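PDB 2ZWS: neutral ceramidase from Pseudomonas aeruginosa, which hydrolyses the N-acyl linkage of ceramides to give sphingosine and free fatty acid, and also runs the reverse synthesis, using one zinc ion per subunit. Local coordinates for residues F304-D315 / W470-D481; D2-G10 / F187-G196. One frame throughout, in Å; residues are numbered along the deposited sequence. Where two conformers were deposited one is given.

How the interactions relate
From the N terminus, the chain passes at once through residues 2-10, the start of strand 5-13, and meets residues 187-196 only after 176 intervening residues; interaction 2 closes that first long loop, bringing the first strand of a large, curled mixed sheet against a hairpin, strands 181-189 and 194-200, of the same sheet. Interaction 1 opens later, at residues 304-315, and closes 154 residues on, where the start of helix 471-488 packs against the two-stranded ribbon 308-309/319-320. The two loops follow one another in series, neither nested nor crossed. Their centres lie about 39 Å apart, and their nearest atoms, about 19 Å apart, do not touch, so each ties together a separate region of the protein.

Interaction 1: F304-D315 / W470-D481; sequences FTRLPIRPEFTD and WTQAAYQQLFVD
Phe313 lies flat on helix 471-488: CA of Gln477 sits over the middle of its ring, 3.7 Å from the centroid, a CH-pi contact only 11° off the ring normal. This is the tightly packed part. Beside it, Ile309 pushes CD1 to within 3.4 Å of Trp470 CB, and Ala473 CB packs against the carbonyl O of Phe313, 3.2 Å away. Further along the helix, Leu307 and Leu478 meet tip to tip, and Phe304 CZ stands over a face of the Tyr475 ring, 3.7 Å from Tyr475 CZ, with the planes at 58°. Tyr475 carries this packing inward to Leu393 and Ile395 of strand 392-400.

The more open side is polar. Arg310 bends at chi3 (-59°) and grips Asp481 end-on: NH1 reaches OD2 at 2.9 Å and NH2 reaches OD1 at 2.8 Å, both on syn lone pairs, with guanidinium and carboxylate nearly coplanar. The NE of Arg310 bonds OE2 of the exposed Glu312, so two acids hold the guanidinium by its edge while the amide of Gln477 stacks nearly parallel on one face. At the far end the Trp470 indole receives CB of Thr314 over a face, 3.9 Å from the centroid of its six-membered ring, and the exposed Asp315 comes in obliquely near CZ2 and CH2 of the indole, its carboxylate salt-bridged to Arg319. Trp470 is the N-cap residue of helix 471-488. The contact sets a short beta ribbon and its connecting turn across the first turns of that helix, apolar where they face each other and flanked by a salt-bridge network.

Interaction 2: D2-G10 / F187-G196; sequences DLPYRFGLG and FVDANGELAG
Strand 5-10 passes strand 187-189 at 106°, their axes 8.6 Å apart at closest, with no hydrogen bond between the two segments, and side chains, chiefly Phe7 and Phe187, bridge the gap. Phe7 puts CG between its backbone N and carbonyl carbon (chi1 58°), which lifts the ring toward the hairpin. CB of Phe187 then stands over the centre of that ring, 3.8 Å from the centroid, and the Phe187 ring turns its edge to the same face, CD2 lying 3.7 Å from Phe7 CG. It is a T-shaped pair, planes at 72°. The rim of Phe7 faces backbone: its CE2 approaches the carbonyl O of Val188 at 3.4 Å, close to the ring plane. CE1 also touches the methyl of Ala195, at a slant to the ring.

Leu9 continues the row. Its CD2 comes over a face of Phe187, and its CD1 packs on Ala195, 4.0 Å from CB and only 3.1 Å from the carbonyl O. Ala195 and Gly196 together face Phe187 in a classic beta bulge. Phe45 and Ile47 of strand 41-49 also touch Phe187. At the hairpin tip Leu3 CD1 meets the methyl of Ala190, 4.0 Å away, a lighter contact near the surface. The type I turn there is held by Asp189, whose OD1 takes the backbone N of Asn191, an Asx turn, and of Glu193 from opposite faces of the carboxylate plane.

With nothing polar bonded across it, the contact depends on close fit: an aromatic and aliphatic layer joins the first strand to the hairpin, while hydrogen bonding stays within the hairpin itself or goes to neighbouring strands.

Interaction 1: F304-D315 / W470-D481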
loop_
_atom_site.group_PDB
_atom_site.type_symbol
_atom_site.label_atom_id
_atom_site.label_comp_id
_atom_site.label_asym_id
_atom_site.label_seq_id
_atom_site.Cartn_x
_atom_site.Cartn_y
_atom_site.Cartn_z
ATOM N N PHE A 304 9.686 18.433 -12.351
ATOM C CA PHE A 304 9.649 17.676 -13.618
ATOM C C PHE A 304 9.331 18.569 -14.823
ATOM O O PHE A 304 9.571 18.175 -15.975
ATOM C CB PHE A 304 8.654 16.489 -13.499
ATOM C CG PHE A 304 9.306 15.198 -13.092
ATOM C CD1 PHE A 304 10.254 15.168 -12.065
ATOM C CD2 PHE A 304 8.977 14.012 -13.735
ATOM C CE1 PHE A 304 10.883 13.967 -11.703
ATOM C CE2 PHE A 304 9.607 12.818 -13.384
ATOM C CZ PHE A 304 10.564 12.800 -12.382
ATOM N N THR A 305 8.827 19.772 -14.570
ATOM C CA THR A 305 8.414 20.672 -15.665
ATOM C C THR A 305 9.646 21.146 -16.443
ATOM O O THR A 305 10.564 21.744 -15.874
ATOM C CB THR A 305 7.583 21.840 -15.111
ATOM O OG1 THR A 305 6.403 21.322 -14.471
ATOM C CG2 THR A 305 7.154 22.782 -16.237
ATOM N N ARG A 306 9.644 20.861 -17.752
ATOM C CA ARG A 306 10.782 21.097 -18.657
ATOM C C ARG A 306 12.137 20.629 -18.128
ATOM O O ARG A 306 13.178 21.266 -18.307
ATOM C CB ARG A 306 10.802 22.517 -19.266
ATOM C CG ARG A 306 10.614 23.681 -18.316
ATOM C CD ARG A 306 10.140 24.915 -19.082
ATOM N NE ARG A 306 9.507 25.910 -18.213
ATOM C CZ ARG A 306 8.191 26.044 -18.049
ATOM N NH1 ARG A 306 7.722 26.981 -17.237
ATOM N NH2 ARG A 306 7.335 25.259 -18.700
ATOM N N LEU A 307 12.124 19.458 -17.488
ATOM C CA LEU A 307 13.353 18.857 -17.015
ATOM C C LEU A 307 14.257 18.420 -18.166
ATOM O O LEU A 307 13.864 17.576 -18.965
ATOM C CB LEU A 307 13.047 17.648 -16.120
ATOM C CG LEU A 307 14.244 16.939 -15.485
ATOM C CD1 LEU A 307 14.958 17.837 -14.487
ATOM C CD2 LEU A 307 13.754 15.657 -14.795
ATOM N N PRO A 308 15.479 18.977 -18.236
ATOM C CA PRO A 308 16.409 18.561 -19.285
ATOM C C PRO A 308 16.953 17.162 -19.034
ATOM O O PRO A 308 17.289 16.812 -17.896
ATOM C CB PRO A 308 17.553 19.582 -19.165
ATOM C CG PRO A 308 16.995 20.713 -18.367
ATOM C CD PRO A 308 16.075 20.027 -17.392
ATOM N N ILE A 309 17.031 16.367 -20.090
ATOM C CA ILE A 309 17.604 15.034 -20.013
ATOM C C ILE A 309 18.838 14.943 -20.898
ATOM O O ILE A 309 18.785 15.255 -22.102
ATOM C CB ILE A 309 16.601 13.935 -20.435
ATOM C CG1 ILE A 309 15.239 14.193 -19.781
ATOM C CG2 ILE A 309 17.157 12.560 -20.053
ATOM C CD1 ILE A 309 14.094 13.488 -20.403
ATOM N N ARG A 310 19.938 14.496 -20.306
ATOM C CA ARG A 310 21.214 14.424 -21.028
ATOM C C ARG A 310 21.194 13.296 -22.069
ATOM O O ARG A 310 20.549 12.263 -21.862
ATOM C CB ARG A 310 22.380 14.259 -20.047
ATOM C CG ARG A 310 22.467 15.396 -19.019
ATOM C CD ARG A 310 23.798 15.417 -18.305
ATOM N NE ARG A 310 24.084 14.173 -17.583
ATOM C CZ ARG A 310 23.657 13.894 -16.351
ATOM N NH1 ARG A 310 22.899 14.760 -15.684
ATOM N NH2 ARG A 310 23.990 12.746 -15.797
ATOM N N PRO A 311 21.887 13.500 -23.214
ATOM C CA PRO A 311 21.880 12.488 -24.280
ATOM C C PRO A 311 22.286 11.065 -23.888
ATOM O O PRO A 311 21.816 10.119 -24.521
ATOM C CB PRO A 311 22.855 13.055 -25.335
ATOM C CG PRO A 311 23.544 14.205 -24.714
ATOM C CD PRO A 311 22.654 14.699 -23.600
ATOM N N GLU A 312 23.139 10.914 -22.871
ATOM C CA GLU A 312 23.537 9.582 -22.404
ATOM C C GLU A 312 22.351 8.692 -22.005
ATOM O O GLU A 312 22.475 7.465 -21.991
ATOM C CB GLU A 312 24.559 9.679 -21.262
ATOM C CG GLU A 312 24.205 10.678 -20.171
ATOM C CD GLU A 312 25.409 11.190 -19.392
ATOM O OE1 GLU A 312 26.211 10.362 -18.913
ATOM O OE2 GLU A 312 25.549 12.425 -19.246
ATOM N N PHE A 313 21.204 9.302 -21.706
ATOM C CA PHE A 313 20.020 8.553 -21.247
ATOM C C PHE A 313 18.907 8.413 -22.286
ATOM O O PHE A 313 17.954 7.657 -22.087
ATOM C CB PHE A 313 19.473 9.193 -19.963
ATOM C CG PHE A 313 20.485 9.265 -18.867
ATOM C CD1 PHE A 313 21.152 10.462 -18.589
ATOM C CD2 PHE A 313 20.791 8.133 -18.116
ATOM C CE1 PHE A 313 22.121 10.525 -17.581
ATOM C CE2 PHE A 313 21.755 8.186 -17.102
ATOM C CZ PHE A 313 22.423 9.384 -16.829
ATOM N N THR A 314 19.033 9.131 -23.397
ATOM C CA THR A 314 17.984 9.144 -24.410
ATOM C C THR A 314 18.396 8.347 -25.653
ATOM O O THR A 314 19.049 7.308 -25.543
ATOM C CB THR A 314 17.650 10.582 -24.795
ATOM O OG1 THR A 314 18.795 11.159 -25.431
ATOM C CG2 THR A 314 17.317 11.407 -23.555
ATOM N N ASP A 315 18.004 8.842 -26.823
ATOM C CA ASP A 315 18.403 8.245 -28.104
ATOM C C ASP A 315 19.782 8.742 -28.538
ATOM O O ASP A 315 20.380 8.210 -29.482
ATOM C CB ASP A 315 17.342 8.519 -29.190
ATOM C CG ASP A 315 16.965 10.002 -29.314
ATOM O OD1 ASP A 315 16.204 10.322 -30.256
ATOM O OD2 ASP A 315 17.405 10.847 -28.495
ATOM N N TRP A 470 10.297 10.218 -22.742
ATOM C CA TRP A 470 11.576 10.198 -22.034
ATOM C C TRP A 470 11.425 10.226 -20.516
ATOM O O TRP A 470 12.398 10.460 -19.807
ATOM C CB TRP A 470 12.495 11.326 -22.524
ATOM C CG TRP A 470 12.711 11.220 -24.021
ATOM C CD1 TRP A 470 12.213 12.044 -24.975
ATOM C CD2 TRP A 470 13.407 10.174 -24.699
ATOM N NE1 TRP A 470 12.588 11.596 -26.224
ATOM C CE2 TRP A 470 13.321 10.448 -26.081
ATOM C CE3 TRP A 470 14.115 9.039 -24.273
ATOM C CZ2 TRP A 470 13.921 9.625 -27.053
ATOM C CZ3 TRP A 470 14.710 8.215 -25.239
ATOM C CH2 TRP A 470 14.607 8.522 -26.612
ATOM N N THR A 471 10.219 9.940 -20.034
ATOM C CA THR A 471 9.978 9.825 -18.585
ATOM C C THR A 471 10.955 8.841 -17.925
ATOM O O THR A 471 11.569 9.151 -16.873
ATOM C CB THR A 471 8.511 9.451 -18.289
ATOM O OG1 THR A 471 7.645 10.455 -18.834
ATOM C CG2 THR A 471 8.261 9.344 -16.783
ATOM N N GLN A 472 11.118 7.656 -18.521
ATOM C CA GLN A 472 12.006 6.662 -17.929
ATOM C C GLN A 472 13.447 7.163 -17.894
ATOM O O GLN A 472 14.145 6.977 -16.897
ATOM C CB GLN A 472 11.912 5.327 -18.674
ATOM C CG GLN A 472 12.612 4.129 -17.991
ATOM C CD GLN A 472 14.121 4.087 -18.205
ATOM O OE1 GLN A 472 14.640 4.638 -19.186
ATOM N NE2 GLN A 472 14.844 3.419 -17.292
ATOM N N ALA A 473 13.885 7.770 -18.997
ATOM C CA ALA A 473 15.245 8.314 -19.133
ATOM C C ALA A 473 15.500 9.366 -18.046
ATOM O O ALA A 473 16.586 9.382 -17.433
ATOM C CB ALA A 473 15.418 8.922 -20.529
ATOM N N ALA A 474 14.490 10.191 -17.779
ATOM C CA ALA A 474 14.580 11.222 -16.712
ATOM C C ALA A 474 14.822 10.565 -15.363
ATOM O O ALA A 474 15.719 10.990 -14.607
ATOM C CB ALA A 474 13.305 12.060 -16.640
ATOM N N TYR A 475 14.015 9.548 -15.040
ATOM C CA TYR A 475 14.219 8.860 -13.750
ATOM C C TYR A 475 15.593 8.201 -13.685
ATOM O O TYR A 475 16.240 8.221 -12.649
ATOM C CB TYR A 475 13.133 7.830 -13.514
ATOM C CG TYR A 475 11.844 8.384 -12.977
ATOM C CD1 TYR A 475 11.739 8.797 -11.644
ATOM C CD2 TYR A 475 10.707 8.459 -13.788
ATOM C CE1 TYR A 475 10.543 9.284 -11.140
ATOM C CE2 TYR A 475 9.502 8.917 -13.297
ATOM C CZ TYR A 475 9.422 9.333 -11.954
ATOM O OH TYR A 475 8.236 9.782 -11.417
ATOM N N GLN A 476 16.059 7.631 -14.800
ATOM C CA GLN A 476 17.356 6.984 -14.770
ATOM C C GLN A 476 18.457 8.022 -14.496
ATOM O O GLN A 476 19.335 7.789 -13.653
ATOM C CB GLN A 476 17.626 6.240 -16.082
ATOM C CG GLN A 476 18.817 5.311 -16.032
ATOM C CD GLN A 476 18.762 4.251 -17.107
ATOM O OE1 GLN A 476 17.722 3.614 -17.318
ATOM N NE2 GLN A 476 19.890 4.037 -17.785
ATOM N N GLN A 477 18.377 9.163 -15.164
ATOM C CA GLN A 477 19.335 10.249 -14.933
ATOM C C GLN A 477 19.321 10.705 -13.477
ATOM O O GLN A 477 20.375 10.881 -12.869
ATOM C CB GLN A 477 18.974 11.438 -15.798
ATOM C CG GLN A 477 19.811 12.673 -15.532
ATOM C CD GLN A 477 19.480 13.757 -16.506
ATOM O OE1 GLN A 477 18.864 14.768 -16.149
ATOM N NE2 GLN A 477 19.830 13.535 -17.757
ATOM N N LEU A 478 18.113 10.897 -12.941
ATOM C CA LEU A 478 17.963 11.388 -11.569
ATOM C C LEU A 478 18.572 10.424 -10.550
ATOM O O LEU A 478 19.289 10.846 -9.617
ATOM C CB LEU A 478 16.491 11.646 -11.266
ATOM C CG LEU A 478 15.868 12.807 -12.050
ATOM C CD1 LEU A 478 14.363 12.846 -11.846
ATOM C CD2 LEU A 478 16.488 14.144 -11.716
ATOM N N PHE A 479 18.263 9.140 -10.702
ATOM C CA PHE A 479 18.836 8.132 -9.813
ATOM C C PHE A 479 20.336 7.939 -9.993
ATOM O O PHE A 479 21.060 7.717 -9.012
ATOM C CB PHE A 479 18.062 6.816 -9.922
ATOM C CG PHE A 479 16.778 6.809 -9.133
ATOM C CD1 PHE A 479 16.824 6.804 -7.735
ATOM C CD2 PHE A 479 15.525 6.809 -9.761
ATOM C CE1 PHE A 479 15.655 6.804 -6.969
ATOM C CE2 PHE A 479 14.331 6.795 -8.958
ATOM C CZ PHE A 479 14.423 6.799 -7.562
ATOM N N VAL A 480 20.827 7.976 -11.235
ATOM C CA VAL A 480 22.277 7.844 -11.426
ATOM C C VAL A 480 23.005 9.030 -10.794
ATOM O O VAL A 480 24.005 8.840 -10.064
ATOM C CB VAL A 480 22.639 7.674 -12.917
ATOM C CG1 VAL A 480 24.146 7.928 -13.148
ATOM C CG2 VAL A 480 22.260 6.270 -13.336
ATOM N N ASP A 481 22.487 10.236 -11.021
ATOM C CA ASP A 481 23.122 11.425 -10.452
ATOM C C ASP A 481 23.146 11.347 -8.910
ATOM O O ASP A 481 24.151 11.694 -8.272
ATOM C CB ASP A 481 22.453 12.713 -10.965
ATOM C CG ASP A 481 22.779 13.012 -12.443
ATOM O OD1 ASP A 481 23.614 12.291 -13.039
ATOM O OD2 ASP A 481 22.204 13.980 -13.002
#

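Interaction 2: D2-G10 / F187-G196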
loop_
_atom_site.group_PDB
_atom_site.type_symbol
_atom_site.label_atom_id
_atom_site.label_comp_id
_atom_site.label_asym_id
_atom_site.label_seq_id
_atom_site.Cartn_x
_atom_site.Cartn_y
_atom_site.Cartn_z
ATOM N N ASP A 2 29.973 -4.658 20.168
ATOM C CA ASP A 2 29.342 -5.901 19.723
ATOM C C ASP A 2 28.570 -5.636 18.428
ATOM O O ASP A 2 29.184 -5.374 17.391
ATOM C CB ASP A 2 28.452 -6.522 20.822
ATOM C CG ASP A 2 28.320 -8.049 20.690
ATOM O OD1 ASP A 2 27.535 -8.650 21.466
ATOM O OD2 ASP A 2 28.999 -8.654 19.821
ATOM N N LEU A 3 27.239 -5.655 18.498
ATOM C CA LEU A 3 26.391 -5.734 17.297
ATOM C C LEU A 3 26.430 -4.482 16.420
ATOM O O LEU A 3 26.493 -3.363 16.933
ATOM C CB LEU A 3 24.964 -6.113 17.690
ATOM C CG LEU A 3 24.850 -7.545 18.227
ATOM C CD1 LEU A 3 23.597 -7.726 19.061
ATOM C CD2 LEU A 3 24.898 -8.570 17.110
ATOM N N PRO A 4 26.420 -4.680 15.083
ATOM C CA PRO A 4 26.661 -3.572 14.147
ATOM C C PRO A 4 25.523 -2.542 14.030
ATOM O O PRO A 4 25.777 -1.375 13.701
ATOM C CB PRO A 4 26.876 -4.279 12.803
ATOM C CG PRO A 4 26.209 -5.605 12.938
ATOM C CD PRO A 4 26.262 -5.976 14.397
ATOM N N TYR A 5 24.295 -2.975 14.296
ATOM C CA TYR A 5 23.124 -2.116 14.106
ATOM C C TYR A 5 22.221 -2.184 15.311
ATOM O O TYR A 5 22.343 -3.093 16.145
ATOM C CB TYR A 5 22.331 -2.545 12.854
ATOM C CG TYR A 5 23.123 -2.462 11.578
ATOM C CD1 TYR A 5 23.566 -3.610 10.940
ATOM C CD2 TYR A 5 23.446 -1.225 11.006
ATOM C CE1 TYR A 5 24.309 -3.550 9.759
ATOM C CE2 TYR A 5 24.202 -1.152 9.843
ATOM C CZ TYR A 5 24.623 -2.317 9.222
ATOM O OH TYR A 5 25.351 -2.246 8.057
ATOM N N ARG A 6 21.322 -1.214 15.406
ATOM C CA ARG A 6 20.130 -1.379 16.216
ATOM C C ARG A 6 18.969 -1.304 15.250
ATOM O O ARG A 6 19.041 -0.590 14.237
ATOM C CB ARG A 6 20.023 -0.280 17.259
ATOM C CG ARG A 6 21.097 -0.367 18.332
ATOM C CD ARG A 6 20.998 0.838 19.260
ATOM N NE ARG A 6 21.393 2.094 18.609
ATOM C CZ ARG A 6 22.630 2.584 18.605
ATOM N NH1 ARG A 6 23.621 1.929 19.214
ATOM N NH2 ARG A 6 22.882 3.729 17.981
ATOM N N PHE A 7 17.897 -2.027 15.527
ATOM C CA PHE A 7 16.675 -1.826 14.704
ATOM C C PHE A 7 15.447 -1.772 15.591
ATOM O O PHE A 7 15.487 -2.264 16.733
ATOM C CB PHE A 7 16.508 -2.898 13.616
ATOM C CG PHE A 7 16.457 -4.298 14.129
ATOM C CD1 PHE A 7 15.287 -4.813 14.699
ATOM C CD2 PHE A 7 17.591 -5.119 14.045
ATOM C CE1 PHE A 7 15.258 -6.128 15.184
ATOM C CE2 PHE A 7 17.557 -6.424 14.534
ATOM C CZ PHE A 7 16.401 -6.911 15.116
ATOM N N GLY A 8 14.377 -1.162 15.080
ATOM C CA GLY A 8 13.122 -1.126 15.804
ATOM C C GLY A 8 12.014 -1.412 14.833
ATOM O O GLY A 8 12.042 -0.897 13.702
ATOM N N LEU A 9 11.086 -2.279 15.243
ATOM C CA LEU A 9 9.979 -2.694 14.362
ATOM C C LEU A 9 8.683 -2.275 14.977
ATOM O O LEU A 9 8.432 -2.541 16.143
ATOM C CB LEU A 9 9.946 -4.204 14.232
ATOM C CG LEU A 9 11.309 -4.859 13.979
ATOM C CD1 LEU A 9 11.151 -6.354 14.025
ATOM C CD2 LEU A 9 11.802 -4.402 12.618
ATOM N N GLY A 10 7.840 -1.615 14.202
ATOM C CA GLY A 10 6.561 -1.105 14.712
ATOM C C GLY A 10 5.451 -1.276 13.685
ATOM O O GLY A 10 5.709 -1.332 12.477
ATOM N N PHE A 187 15.879 -9.047 9.780
ATOM C CA PHE A 187 16.290 -8.390 11.001
ATOM C C PHE A 187 16.437 -9.443 12.087
ATOM O O PHE A 187 15.442 -10.024 12.544
ATOM C CB PHE A 187 15.265 -7.339 11.397
ATOM C CG PHE A 187 15.123 -6.237 10.400
ATOM C CD1 PHE A 187 14.370 -6.419 9.234
ATOM C CD2 PHE A 187 15.778 -5.026 10.592
ATOM C CE1 PHE A 187 14.244 -5.389 8.284
ATOM C CE2 PHE A 187 15.639 -3.975 9.665
ATOM C CZ PHE A 187 14.890 -4.169 8.499
ATOM N N VAL A 188 17.683 -9.671 12.490
ATOM C CA VAL A 188 17.999 -10.789 13.402
ATOM C C VAL A 188 18.410 -10.195 14.747
ATOM O O VAL A 188 19.304 -9.338 14.810
ATOM C CB VAL A 188 19.096 -11.707 12.793
ATOM C CG1 VAL A 188 19.590 -12.765 13.802
ATOM C CG2 VAL A 188 18.599 -12.383 11.501
ATOM N N ASP A 189 17.745 -10.617 15.820
ATOM C CA ASP A 189 17.996 -10.049 17.134
ATOM C C ASP A 189 19.240 -10.649 17.827
ATOM O O ASP A 189 19.897 -11.552 17.293
ATOM C CB ASP A 189 16.734 -10.131 18.001
ATOM C CG ASP A 189 16.373 -11.551 18.405
ATOM O OD1 ASP A 189 17.230 -12.478 18.309
ATOM O OD2 ASP A 189 15.214 -11.730 18.858
ATOM N N ALA A 190 19.531 -10.151 19.028
ATOM C CA ALA A 190 20.694 -10.574 19.806
ATOM C C ALA A 190 20.665 -12.054 20.200
ATOM O O ALA A 190 21.668 -12.574 20.701
ATOM C CB ALA A 190 20.800 -9.705 21.035
ATOM N N ASN A 191 19.534 -12.720 19.962
ATOM C CA ASN A 191 19.389 -14.179 20.161
ATOM C C ASN A 191 19.794 -15.174 19.031
ATOM O O ASN A 191 19.519 -16.339 19.170
ATOM C CB ASN A 191 18.019 -14.560 20.773
ATOM C CG ASN A 191 17.794 -13.991 22.172
ATOM O OD1 ASN A 191 18.707 -13.938 23.009
ATOM N ND2 ASN A 191 16.553 -13.588 22.440
ATOM N N GLY A 192 20.340 -14.820 17.869
ATOM C CA GLY A 192 19.729 -14.388 16.668
ATOM C C GLY A 192 18.556 -15.232 16.209
ATOM O O GLY A 192 18.637 -16.233 15.446
ATOM N N GLU A 193 17.436 -14.728 16.659
ATOM C CA GLU A 193 16.171 -15.140 16.185
ATOM C C GLU A 193 15.682 -14.071 15.216
ATOM O O GLU A 193 15.983 -12.902 15.382
ATOM C CB GLU A 193 15.233 -15.234 17.366
ATOM C CG GLU A 193 13.874 -15.775 16.989
ATOM C CD GLU A 193 13.053 -16.196 18.180
ATOM O OE1 GLU A 193 12.009 -16.846 17.942
ATOM O OE2 GLU A 193 13.446 -15.895 19.343
ATOM N N LEU A 194 14.966 -14.499 14.189
ATOM C CA LEU A 194 14.374 -13.576 13.238
ATOM C C LEU A 194 13.270 -12.739 13.889
ATOM O O LEU A 194 12.247 -13.266 14.310
ATOM C CB LEU A 194 13.846 -14.343 12.027
ATOM C CG LEU A 194 13.406 -13.462 10.851
ATOM C CD1 LEU A 194 14.551 -12.697 10.202
ATOM C CD2 LEU A 194 12.667 -14.266 9.792
ATOM N N ALA A 195 13.479 -11.429 13.917
ATOM C CA ALA A 195 12.525 -10.500 14.540
ATOM C C ALA A 195 11.569 -9.823 13.541
ATOM O O ALA A 195 10.486 -9.364 13.916
ATOM C CB ALA A 195 13.285 -9.436 15.308
ATOM N N GLY A 196 11.987 -9.732 12.280
ATOM C CA GLY A 196 11.121 -9.130 11.267
ATOM C C GLY A 196 11.839 -9.224 9.937
ATOM O O GLY A 196 13.008 -9.663 9.870
#